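Local structure of chitin-binding domain 3 protein (Micromonospora aurantiaca ATCC 27029, 5OPF) at residues Q16-D21 with P25-Q30; W35-W38 with A44-N47; V86-T91 with T167-V172. The protein probably acts as a copper-dependent lytic polysaccharide monooxygenase, cleaving the chains of resistant polysaccharides such as cellulose or chitin by oxidation. All blocks are in the same frame, centred on the assembly; numbering follows the deposited sequence.

Contacts 1 and 2 both belong to the helical insertion between strands 2-6 and 52-54, whereas contact 3 ties a loop to the strand sandwich. Contact 2 is buried, contact 1 partly buried, and contact 3 lies at the surface. Chemistry follows place: the two helical contacts both lay a methionine over a tryptophan face, contact 2 adding an edge-to-face tryptophan pair, and contact 3 rests on a charged guanidinium holding a backbone carbonyl. Contacts 1 and 2 have centres about 11 Å apart and share a border, where Met27 SD lies 3.6 Å from Trp38 CD1. Contact 3 meets the insertion through Lys90 NZ, 2.8 Å from Gln30 O, and through Trp89 packing on Gln36. None includes a copper ligand.

Contact 1 (Q16-D21 with P25-Q30); sequences QRWGGD and PAMATQ
A Met-aromatic contact between Trp18 and Met27 joins helix 10-18 to the short helix 27-30 within the helical insertion that follows strand 2-6 of the lytic polysaccharide monooxygenase fold. The evidence is a face-on approach: Met27 CG sits 3.5 Å from the centroid of the Trp18 six-membered ring, 10° off the normal, which meets the definition of a CH-pi contact. One bond further out, Met27 SD stands over the five-membered ring, 4.0 Å from its centroid. Met27 directs its chain over the indole with CG anti to the backbone N (chi1 -163°), and a bend at chi3 (-48°) turns the methyl back toward the ring, leaving CE 3.7 Å from Trp18 CD2. The two side chains run past each other in opposite directions. Gln30 takes a different approach: its chain runs roughly perpendicular to that of Trp18, bringing OE1 to the ring edge, 3.5 Å from Trp18 CH2. The polar end of the indole is served from outside: Trp18 NE1 hydrogen-bonds to Asp31 OD2, which also forms a salt bridge with Arg17 NH1. Further along the same helical insertion, Trp38 touches both Trp18 and Met27. Between the two segments the chemistry is thus dispersion and CH-pi attraction, with Gln30 OE1 likely to add a small electrostatic term against the faintly positive C-H rim of the ring.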
ATOM      1  N   GLN A  16       2.618   1.374  12.505  1.00  6.81           N
ATOM      2  CA  GLN A  16       1.884   2.272  13.385  1.00  7.21           C
ATOM      3  C   GLN A  16       1.345   1.523  14.598  1.00  7.45           C
ATOM      4  O   GLN A  16       1.446   1.996  15.737  1.00  7.75           O
ATOM      5  CB  GLN A  16       0.735   2.876  12.581  1.00 10.89           C
ATOM      6  CG  GLN A  16       0.088   4.127  13.110  1.00 19.49           C
ATOM      7  CD  GLN A  16      -0.821   4.750  12.048  1.00 21.64           C
ATOM      8  OE1 GLN A  16      -1.433   4.042  11.239  1.00 22.85           O
ATOM      9  NE2 GLN A  16      -0.881   6.068  12.026  1.00 22.71           N
ATOM     10  N   ARG A  17       0.749   0.349  14.371  1.00  6.85           N
ATOM     11  CA  ARG A  17       0.049  -0.316  15.462  1.00  6.98           C
ATOM     12  C   ARG A  17       0.974  -1.099  16.381  1.00  7.19           C
ATOM     13  O   ARG A  17       0.676  -1.221  17.570  1.00  7.46           O
ATOM     14  CB  ARG A  17      -1.066  -1.205  14.922  1.00  6.70           C
ATOM     15  CG  ARG A  17      -2.203  -0.378  14.332  1.00  6.84           C
ATOM     16  CD  ARG A  17      -3.369  -1.181  13.742  1.00  7.01           C
ATOM     17  NE  ARG A  17      -2.940  -2.028  12.633  1.00  6.26           N
ATOM     18  CZ  ARG A  17      -2.707  -3.335  12.718  1.00  6.07           C
ATOM     19  NH1 ARG A  17      -2.910  -3.997  13.845  1.00  6.89           N
ATOM     20  NH2 ARG A  17      -2.296  -3.994  11.656  1.00  6.93           N
ATOM     21  N   TRP A  18       2.084  -1.626  15.873  1.00  7.11           N
ATOM     22  CA  TRP A  18       2.967  -2.480  16.660  1.00  7.33           C
ATOM     23  C   TRP A  18       4.391  -1.962  16.812  1.00  7.62           C
ATOM     24  O   TRP A  18       5.163  -2.573  17.560  1.00  7.89           O
ATOM     25  CB  TRP A  18       3.034  -3.900  16.067  1.00  7.60           C
ATOM     26  CG  TRP A  18       1.737  -4.631  16.077  1.00  7.15           C
ATOM     27  CD1 TRP A  18       0.876  -4.770  15.033  1.00  7.66           C
ATOM     28  CD2 TRP A  18       1.139  -5.321  17.185  1.00  7.30           C
ATOM     29  NE1 TRP A  18      -0.214  -5.514  15.411  1.00  8.34           N
ATOM     30  CE2 TRP A  18      -0.082  -5.859  16.731  1.00  8.07           C
ATOM     31  CE3 TRP A  18       1.523  -5.547  18.509  1.00  7.99           C
ATOM     32  CZ2 TRP A  18      -0.922  -6.605  17.556  1.00  9.35           C
ATOM     33  CZ3 TRP A  18       0.690  -6.287  19.325  1.00  9.29           C
ATOM     34  CH2 TRP A  18      -0.517  -6.806  18.845  1.00  9.86           C
ATOM     35  N   GLY A  19       4.775  -0.870  16.147  1.00  7.63           N
ATOM     36  CA  GLY A  19       6.162  -0.438  16.221  1.00  8.34           C
ATOM     37  C   GLY A  19       6.633  -0.195  17.643  1.00  9.88           C
ATOM     38  O   GLY A  19       7.778  -0.510  17.989  1.00 12.23           O
ATOM     39  N   GLY A  20       5.766   0.371  18.487  1.00  8.71           N
ATOM     40  CA  GLY A  20       6.115   0.620  19.875  1.00  9.60           C
ATOM     41  C   GLY A  20       6.210  -0.629  20.728  1.00 10.73           C
ATOM     42  O   GLY A  20       6.799  -0.577  21.817  1.00 11.49           O
ATOM     43  N   ASP A  21       5.628  -1.736  20.272  1.00 10.57           N
ATOM     44  CA  ASP A  21       5.617  -3.003  21.010  1.00 10.07           C
ATOM     45  C   ASP A  21       5.832  -4.180  20.055  1.00  8.69           C
ATOM     46  O   ASP A  21       5.128  -5.190  20.105  1.00  9.80           O
ATOM     47  CB  ASP A  21       4.386  -3.159  21.921  1.00 12.49           C
ATOM     48  CG  ASP A  21       3.068  -3.380  21.166  1.00 12.34           C
ATOM     49  OD1 ASP A  21       2.839  -2.743  20.117  1.00 11.95           O
ATOM     50  OD2 ASP A  21       2.231  -4.193  21.683  1.00 11.87           O
ATOM     51  N   PRO A  25       4.624 -10.838  22.396  1.00 11.23           N
ATOM     52  CA  PRO A  25       4.200 -12.174  21.950  1.00 12.45           C
ATOM     53  C   PRO A  25       2.712 -12.278  21.674  1.00 12.33           C
ATOM     54  O   PRO A  25       2.299 -13.156  20.907  1.00 14.65           O
ATOM     55  CB  PRO A  25       4.622 -13.087  23.111  1.00 14.01           C
ATOM     56  CG  PRO A  25       5.682 -12.321  23.833  1.00 15.59           C
ATOM     57  CD  PRO A  25       5.308 -10.886  23.700  1.00 12.46           C
ATOM     58  N   ALA A  26       1.899 -11.407  22.274  1.00 11.15           N
ATOM     59  CA  ALA A  26       0.464 -11.397  22.003  1.00 13.14           C
ATOM     60  C   ALA A  26       0.154 -11.178  20.528  1.00 11.20           C
ATOM     61  O   ALA A  26      -0.926 -11.566  20.061  1.00 11.61           O
ATOM     62  CB  ALA A  26      -0.207 -10.295  22.827  1.00 17.53           C
ATOM     63  N   MET A  27       1.076 -10.562  19.781  1.00  9.43           N
ATOM     64  CA  MET A  27       0.829 -10.284  18.374  1.00  8.63           C
ATOM     65  C   MET A  27       0.556 -11.561  17.592  1.00  8.70           C
ATOM     66  O   MET A  27      -0.193 -11.536  16.611  1.00  8.25           O
ATOM     67  CB  MET A  27       2.038  -9.564  17.782  1.00  8.40           C
ATOM     68  CG  MET A  27       1.737  -8.885  16.461  1.00  8.51           C
ATOM     69  SD  MET A  27       3.185  -8.326  15.535  1.00  8.45           S
ATOM     70  CE  MET A  27       4.141  -7.472  16.783  1.00  9.14           C
ATOM     71  N   ALA A  28       1.170 -12.677  17.986  1.00  9.82           N
ATOM     72  CA  ALA A  28       1.006 -13.913  17.227  1.00  9.96           C
ATOM     73  C   ALA A  28      -0.457 -14.317  17.132  1.00 10.67           C
ATOM     74  O   ALA A  28      -0.879 -14.882  16.117  1.00 13.46           O
ATOM     75  CB  ALA A  28       1.838 -15.026  17.858  1.00 12.65           C
ATOM     76  N   THR A  29      -1.244 -14.051  18.176  1.00 10.46           N
ATOM     77  CA  THR A  29      -2.664 -14.357  18.102  0.56 11.31           C
ATOM     78  C   THR A  29      -3.521 -13.155  17.755  1.00 10.99           C
ATOM     79  O   THR A  29      -4.511 -13.330  17.042  1.00 11.95           O
ATOM     80  CB  THR A  29      -3.177 -14.984  19.398  0.56 13.52           C
ATOM     81  OG1 THR A  29      -2.906 -14.107  20.493  0.56 13.82           O
ATOM     82  CG2 THR A  29      -2.525 -16.337  19.629  0.56 15.53           C
ATOM     83  N   GLN A  30      -3.161 -11.947  18.191  1.00  8.88           N
ATOM     84  CA  GLN A  30      -3.987 -10.778  17.926  1.00  9.20           C
ATOM     85  C   GLN A  30      -3.871 -10.291  16.486  1.00  9.04           C
ATOM     86  O   GLN A  30      -4.837  -9.736  15.948  1.00 10.28           O
ATOM     87  CB  GLN A  30      -3.626  -9.654  18.893  1.00  9.63           C
ATOM     88  CG  GLN A  30      -3.980  -9.973  20.349  1.00 12.29           C
ATOM     89  CD  GLN A  30      -3.571  -8.882  21.324  1.00 13.03           C
ATOM     90  OE1 GLN A  30      -3.160  -7.793  20.927  1.00 17.79           O
ATOM     91  NE2 GLN A  30      -3.675  -9.181  22.615  1.00 18.80           N
TER

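Contact 2 (W35-W38 with A44-N47); sequences WQAW and AMWN
Bends at chi2 (61°) and chi3 fold the Met45 chain along one face of Trp38, whose own chi1 of -82°, with CG anti to the carbonyl carbon, directs the indole toward helix 43-46. Met45 consequently meets that ring face along most of its length. Its CB lies 3.7 Å from the centroid of the Trp38 six-membered ring, a CH-pi contact, and SD stays higher above the five-membered ring, 4.8 Å from that centroid. The methyl completes the run, with Met45 CE 3.8 Å from Trp38 CD2 and also 3.8 Å from Ala37 CB. These contacts pack two consecutive helices, 32-40 and 43-46, against each other within the helical insertion of the fold. Trp46 adds a T-shaped pair: the edge of Trp38 points at the face of Trp46, the six-membered centroids are 4.9 Å apart and the planes stand at 70°. The closest approach of these two rings is Trp38 CZ3 to Trp46 CZ2, 3.6 Å. Were Trp38 replaced by an alanine, Met45 would probably lose the face it lies against and Trp46 its edge-on partner, with a gap opened between the helices. Phe22 packs against both indoles, edge-to-face on Trp46, while Trp38 NE1 makes a weak hydrogen bond to Cys14 O.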
ATOM      1  N   TRP A  35       2.499 -10.303  12.781  1.00  7.18           N
ATOM      2  CA  TRP A  35       3.501 -11.130  13.447  1.00  8.15           C
ATOM      3  C   TRP A  35       4.426 -11.806  12.440  1.00  7.93           C
ATOM      4  O   TRP A  35       5.654 -11.746  12.576  1.00  8.52           O
ATOM      5  CB  TRP A  35       2.831 -12.159  14.357  1.00  9.02           C
ATOM      6  CG  TRP A  35       3.791 -13.039  15.138  1.00 11.63           C
ATOM      7  CD1 TRP A  35       3.976 -14.378  14.973  1.00 13.96           C
ATOM      8  CD2 TRP A  35       4.659 -12.648  16.224  1.00 12.02           C
ATOM      9  NE1 TRP A  35       4.902 -14.848  15.878  1.00 14.42           N
ATOM     10  CE2 TRP A  35       5.344 -13.805  16.648  1.00 13.14           C
ATOM     11  CE3 TRP A  35       4.941 -11.429  16.858  1.00 15.62           C
ATOM     12  CZ2 TRP A  35       6.281 -13.783  17.689  1.00 18.85           C
ATOM     13  CZ3 TRP A  35       5.871 -11.411  17.899  1.00 19.15           C
ATOM     14  CH2 TRP A  35       6.530 -12.581  18.296  1.00 21.46           C
ATOM     15  N   GLN A  36       3.865 -12.462  11.414  1.00  7.73           N
ATOM     16  CA  GLN A  36       4.740 -13.130  10.454  1.00  8.81           C
ATOM     17  C   GLN A  36       5.604 -12.123   9.703  1.00  7.64           C
ATOM     18  O   GLN A  36       6.748 -12.427   9.340  1.00  9.39           O
ATOM     19  CB  GLN A  36       3.957 -14.052   9.507  1.00  8.66           C
ATOM     20  CG  GLN A  36       2.877 -13.405   8.643  1.00  8.69           C
ATOM     21  CD  GLN A  36       3.358 -12.882   7.296  1.00  8.27           C
ATOM     22  OE1 GLN A  36       4.074 -13.575   6.562  1.00  9.45           O
ATOM     23  NE2 GLN A  36       2.937 -11.676   6.949  1.00  7.47           N
ATOM     24  N   ALA A  37       5.097 -10.912   9.493  1.00  7.08           N
ATOM     25  CA  ALA A  37       5.895  -9.885   8.835  1.00  7.68           C
ATOM     26  C   ALA A  37       7.041  -9.422   9.730  1.00  7.41           C
ATOM     27  O   ALA A  37       8.195  -9.376   9.297  1.00  8.50           O
ATOM     28  CB  ALA A  37       5.012  -8.702   8.420  1.00  8.32           C
ATOM     29  N   TRP A  38       6.749  -9.072  10.987  1.00  8.00           N
ATOM     30  CA  TRP A  38       7.804  -8.620  11.889  1.00  8.79           C
ATOM     31  C   TRP A  38       8.848  -9.704  12.102  1.00 10.22           C
ATOM     32  O   TRP A  38      10.048  -9.412  12.212  1.00 11.65           O
ATOM     33  CB  TRP A  38       7.200  -8.206  13.228  1.00  8.72           C
ATOM     34  CG  TRP A  38       6.616  -6.802  13.279  1.00  8.39           C
ATOM     35  CD1 TRP A  38       5.291  -6.449  13.310  1.00  9.75           C
ATOM     36  CD2 TRP A  38       7.346  -5.572  13.347  1.00  8.35           C
ATOM     37  NE1 TRP A  38       5.168  -5.082  13.376  1.00  9.28           N
ATOM     38  CE2 TRP A  38       6.416  -4.523  13.417  1.00  8.64           C
ATOM     39  CE3 TRP A  38       8.703  -5.258  13.366  1.00  9.26           C
ATOM     40  CZ2 TRP A  38       6.805  -3.185  13.505  1.00  9.38           C
ATOM     41  CZ3 TRP A  38       9.079  -3.938  13.442  1.00 10.06           C
ATOM     42  CH2 TRP A  38       8.142  -2.921  13.516  1.00 10.17           C
ATOM     43  N   ALA A  44      10.823  -4.280   6.888  1.00  8.71           N
ATOM     44  CA  ALA A  44       9.649  -3.985   6.070  1.00  8.23           C
ATOM     45  C   ALA A  44       8.783  -2.931   6.737  1.00  8.05           C
ATOM     46  O   ALA A  44       8.062  -2.191   6.054  1.00  9.83           O
ATOM     47  CB  ALA A  44       8.821  -5.248   5.853  1.00  9.10           C
ATOM     48  N   MET A  45       8.826  -2.863   8.070  1.00  7.72           N
ATOM     49  CA  MET A  45       8.082  -1.885   8.848  1.00  6.96           C
ATOM     50  C   MET A  45       8.930  -0.667   9.200  1.00  6.61           C
ATOM     51  O   MET A  45       8.467   0.466   9.044  1.00  7.19           O
ATOM     52  CB  MET A  45       7.493  -2.533  10.111  1.00  6.85           C
ATOM     53  CG  MET A  45       6.132  -3.200   9.893  1.00  6.91           C
ATOM     54  SD  MET A  45       6.097  -4.557   8.706  1.00  7.46           S
ATOM     55  CE  MET A  45       7.178  -5.727   9.540  1.00  8.95           C
ATOM     56  N   TRP A  46      10.160  -0.858   9.679  1.00  7.44           N
ATOM     57  CA  TRP A  46      10.971   0.317   9.990  1.00  8.06           C
ATOM     58  C   TRP A  46      11.155   1.180   8.752  1.00  7.68           C
ATOM     59  O   TRP A  46      11.159   2.413   8.845  1.00  9.68           O
ATOM     60  CB  TRP A  46      12.335  -0.066  10.569  1.00  9.29           C
ATOM     61  CG  TRP A  46      12.282  -0.876  11.827  1.00  8.01           C
ATOM     62  CD1 TRP A  46      12.966  -2.031  12.065  1.00  9.58           C
ATOM     63  CD2 TRP A  46      11.521  -0.605  13.014  1.00  8.97           C
ATOM     64  NE1 TRP A  46      12.686  -2.497  13.327  1.00  9.67           N
ATOM     65  CE2 TRP A  46      11.796  -1.646  13.925  1.00  9.03           C
ATOM     66  CE3 TRP A  46      10.631   0.407  13.398  1.00  9.56           C
ATOM     67  CZ2 TRP A  46      11.228  -1.703  15.193  1.00 11.68           C
ATOM     68  CZ3 TRP A  46      10.059   0.345  14.662  1.00 11.28           C
ATOM     69  CH2 TRP A  46      10.355  -0.711  15.540  1.00 11.22           C
ATOM     70  N   ASN A  47      11.311   0.544   7.588  1.00  7.22           N
ATOM     71  CA  ASN A  47      11.434   1.222   6.297  1.00  7.33           C
ATOM     72  C   ASN A  47      10.114   1.216   5.542  1.00  7.17           C
ATOM     73  O   ASN A  47      10.064   0.999   4.322  1.00  7.32           O
ATOM     74  CB  ASN A  47      12.562   0.602   5.475  1.00  8.74           C
ATOM     75  CG  ASN A  47      13.885   0.684   6.196  1.00 11.33           C
ATOM     76  OD1 ASN A  47      14.324  -0.270   6.831  1.00 15.97           O
ATOM     77  ND2 ASN A  47      14.493   1.859   6.165  1.00 14.47           N
TER

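Contact 3 (V86-T91 with T167-V172); sequences VGAWKT and TGRHVV
Arg169 reaches end-on to the backbone carbonyl of Trp89, its guanidinium turned so that the oxygen lies close to the guanidinium plane. Both terminal nitrogens grip that single atom: Arg169 NH1 donates to Trp89 O at 2.8 Å and NH2 to the same oxygen at 2.9 Å. The N-H...O angles, 145° from NH1 and 141° from NH2, are bent, because two nearly parallel N-H bonds share one acceptor that lies between them. NH1 lies in the carbonyl plane, on a lone pair, while NH2 approaches tilted out of it. The side chain leaves the strand with CG anti to the backbone N and bends at chi3 (-76°), which brings the edge of the guanidinium to the loop carbonyl.

Loop carbons lie over both faces. Thr91 CG2 sits over one, offset toward the rim, 3.5 Å from Arg169 NH1 and 3.7 Å from CZ, and Ala88 CA lies over the other, with Ala88 CB 4.1 Å from Arg169 NH2. Bonds at the edge and carbon atoms on both faces would be expected to restrict rotation of the group. Ala88, just before the gripped carbonyl, is the centre of an inverse gamma turn, with a weak bond from Trp89 N to Gly87 O. The Trp89 indole turns into the protein, apart from Arg169; its NE1 bonds to Thr85 O, and the ring makes a cation-pi contact with Arg10.

The two-pronged arginine-to-carbonyl bond pins the irregular segment leading into strand 92-93 to the first residue of strand 169-178, in the immunoglobulin-like beta sandwich on which the fold of these enzymes is built.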
ATOM      1  N   VAL A  86      -1.009 -14.421   2.265  1.00  8.36           N
ATOM      2  CA  VAL A  86      -2.466 -14.417   2.231  0.57  9.60           C
ATOM      3  C   VAL A  86      -2.985 -14.671   3.647  1.00  9.41           C
ATOM      4  O   VAL A  86      -2.537 -15.618   4.301  1.00 12.04           O
ATOM      5  CB  VAL A  86      -2.944 -15.516   1.264  0.57 11.67           C
ATOM      6  CG1 VAL A  86      -4.438 -15.660   1.282  0.57 13.44           C
ATOM      7  CG2 VAL A  86      -2.450 -15.232  -0.145  0.57 13.81           C
ATOM      8  N   GLY A  87      -3.933 -13.862   4.109  1.00  8.91           N
ATOM      9  CA  GLY A  87      -4.505 -14.079   5.428  1.00  9.37           C
ATOM     10  C   GLY A  87      -5.285 -12.869   5.915  1.00  8.44           C
ATOM     11  O   GLY A  87      -5.563 -11.937   5.157  1.00  8.77           O
ATOM     12  N   ALA A  88      -5.631 -12.901   7.207  1.00  8.49           N
ATOM     13  CA  ALA A  88      -6.562 -11.931   7.799  1.00  8.59           C
ATOM     14  C   ALA A  88      -5.821 -10.672   8.267  1.00  7.29           C
ATOM     15  O   ALA A  88      -5.763 -10.342   9.453  1.00  8.17           O
ATOM     16  CB  ALA A  88      -7.354 -12.584   8.930  1.00  8.81           C
ATOM     17  N   TRP A  89      -5.273  -9.945   7.297  1.00  7.10           N
ATOM     18  CA  TRP A  89      -4.671  -8.643   7.560  1.00  6.31           C
ATOM     19  C   TRP A  89      -5.712  -7.704   8.154  1.00  6.65           C
ATOM     20  O   TRP A  89      -6.881  -7.717   7.754  1.00  7.41           O
ATOM     21  CB  TRP A  89      -4.165  -8.038   6.244  1.00  6.87           C
ATOM     22  CG  TRP A  89      -3.003  -8.769   5.642  1.00  6.71           C
ATOM     23  CD1 TRP A  89      -3.048  -9.817   4.752  1.00  6.95           C
ATOM     24  CD2 TRP A  89      -1.615  -8.518   5.893  1.00  6.32           C
ATOM     25  NE1 TRP A  89      -1.780 -10.228   4.442  1.00  7.39           N
ATOM     26  CE2 TRP A  89      -0.883  -9.451   5.126  1.00  6.52           C
ATOM     27  CE3 TRP A  89      -0.922  -7.602   6.693  1.00  6.04           C
ATOM     28  CZ2 TRP A  89       0.507  -9.498   5.143  1.00  6.61           C
ATOM     29  CZ3 TRP A  89       0.458  -7.645   6.702  1.00  6.53           C
ATOM     30  CH2 TRP A  89       1.157  -8.593   5.939  1.00  6.51           C
ATOM     31  N   LYS A  90      -5.303  -6.885   9.114  1.00  6.31           N
ATOM     32  CA  LYS A  90      -6.239  -5.954   9.729  1.00  6.90           C
ATOM     33  C   LYS A  90      -6.720  -4.907   8.730  1.00  6.11           C
ATOM     34  O   LYS A  90      -5.920  -4.254   8.048  1.00  6.33           O
ATOM     35  CB  LYS A  90      -5.600  -5.268  10.934  1.00  8.18           C
ATOM     36  CG  LYS A  90      -5.183  -6.214  12.042  1.00 11.60           C
ATOM     37  CD  LYS A  90      -6.308  -7.109  12.537  1.00 12.72           C
ATOM     38  CE  LYS A  90      -5.805  -8.026  13.651  1.00 12.10           C
ATOM     39  NZ  LYS A  90      -6.836  -9.016  14.066  1.00 16.68           N
ATOM     40  N   THR A  91      -8.041  -4.717   8.680  1.00  6.27           N
ATOM     41  CA  THR A  91      -8.678  -3.736   7.809  1.00  6.09           C
ATOM     42  C   THR A  91      -9.009  -2.459   8.577  1.00  6.42           C
ATOM     43  O   THR A  91      -9.083  -2.446   9.810  1.00  7.41           O
ATOM     44  CB  THR A  91      -9.985  -4.300   7.233  1.00  6.27           C
ATOM     45  OG1 THR A  91     -10.860  -4.658   8.309  1.00  6.94           O
ATOM     46  CG2 THR A  91      -9.739  -5.529   6.375  1.00  6.78           C
ATOM     47  N   THR A 167     -18.635  -4.589  -1.053  1.00  6.79           N
ATOM     48  CA  THR A 167     -19.007  -4.790   0.341  1.00  6.87           C
ATOM     49  C   THR A 167     -17.969  -5.702   0.974  1.00  6.54           C
ATOM     50  O   THR A 167     -17.373  -6.556   0.305  1.00  6.83           O
ATOM     51  CB  THR A 167     -20.417  -5.401   0.509  1.00  7.26           C
ATOM     52  OG1 THR A 167     -20.459  -6.692  -0.114  1.00  7.56           O
ATOM     53  CG2 THR A 167     -21.471  -4.480  -0.089  1.00  7.67           C
ATOM     54  N   GLY A 168     -17.734  -5.502   2.266  1.00  6.52           N
ATOM     55  CA  GLY A 168     -16.822  -6.365   2.989  1.00  6.31           C
ATOM     56  C   GLY A 168     -15.350  -6.114   2.668  1.00  5.97           C
ATOM     57  O   GLY A 168     -14.943  -5.061   2.158  1.00  5.88           O
ATOM     58  N   ARG A 169     -14.546  -7.127   2.998  1.00  5.83           N
ATOM     59  CA  ARG A 169     -13.091  -7.042   2.930  1.00  5.57           C
ATOM     60  C   ARG A 169     -12.593  -6.944   1.494  1.00  5.43           C
ATOM     61  O   ARG A 169     -12.982  -7.738   0.626  1.00  5.83           O
ATOM     62  CB  ARG A 169     -12.493  -8.290   3.575  1.00  5.96           C
ATOM     63  CG  ARG A 169     -10.988  -8.428   3.428  1.00  6.03           C
ATOM     64  CD  ARG A 169     -10.455  -9.688   4.072  1.00  6.95           C
ATOM     65  NE  ARG A 169     -10.375  -9.653   5.528  1.00  6.78           N
ATOM     66  CZ  ARG A 169      -9.327  -9.174   6.201  1.00  6.61           C
ATOM     67  NH1 ARG A 169      -8.299  -8.656   5.549  1.00  6.85           N
ATOM     68  NH2 ARG A 169      -9.291  -9.230   7.522  1.00  8.00           N
ATOM     69  N   HIS A 170     -11.672  -6.002   1.275  1.00  5.28           N
ATOM     70  CA  HIS A 170     -11.073  -5.718  -0.026  1.00  5.17           C
ATOM     71  C   HIS A 170      -9.631  -5.255   0.166  1.00  5.00           C
ATOM     72  O   HIS A 170      -9.165  -5.065   1.291  1.00  5.22           O
ATOM     73  CB  HIS A 170     -11.933  -4.697  -0.790  1.00  5.30           C
ATOM     74  CG  HIS A 170     -13.081  -5.340  -1.471  1.00  5.50           C
ATOM     75  ND1 HIS A 170     -12.897  -6.087  -2.612  1.00  5.73           N
ATOM     76  CD2 HIS A 170     -14.395  -5.419  -1.151  1.00  5.73           C
ATOM     77  CE1 HIS A 170     -14.065  -6.585  -2.978  1.00  5.85           C
ATOM     78  NE2 HIS A 170     -14.987  -6.203  -2.106  1.00  6.13           N
ATOM     79  N   VAL A 171      -8.929  -5.089  -0.956  1.00  4.93           N
ATOM     80  CA  VAL A 171      -7.587  -4.524  -0.964  1.00  4.88           C
ATOM     81  C   VAL A 171      -7.560  -3.344  -1.928  1.00  4.81           C
ATOM     82  O   VAL A 171      -8.058  -3.437  -3.058  1.00  5.65           O
ATOM     83  CB  VAL A 171      -6.526  -5.576  -1.354  1.00  5.11           C
ATOM     84  CG1 VAL A 171      -5.125  -4.982  -1.296  1.00  6.50           C
ATOM     85  CG2 VAL A 171      -6.603  -6.797  -0.432  1.00  6.54           C
ATOM     86  N   VAL A 172      -6.988  -2.235  -1.467  1.00  4.76           N
ATOM     87  CA  VAL A 172      -6.644  -1.085  -2.291  1.00  4.78           C
ATOM     88  C   VAL A 172      -5.185  -1.245  -2.704  1.00  5.02           C
ATOM     89  O   VAL A 172      -4.325  -1.598  -1.889  1.00  5.38           O
ATOM     90  CB  VAL A 172      -6.839   0.226  -1.502  1.00  5.27           C
ATOM     91  CG1 VAL A 172      -6.608   1.436  -2.399  1.00  5.37           C
ATOM     92  CG2 VAL A 172      -8.223   0.288  -0.857  1.00  7.15           C
TER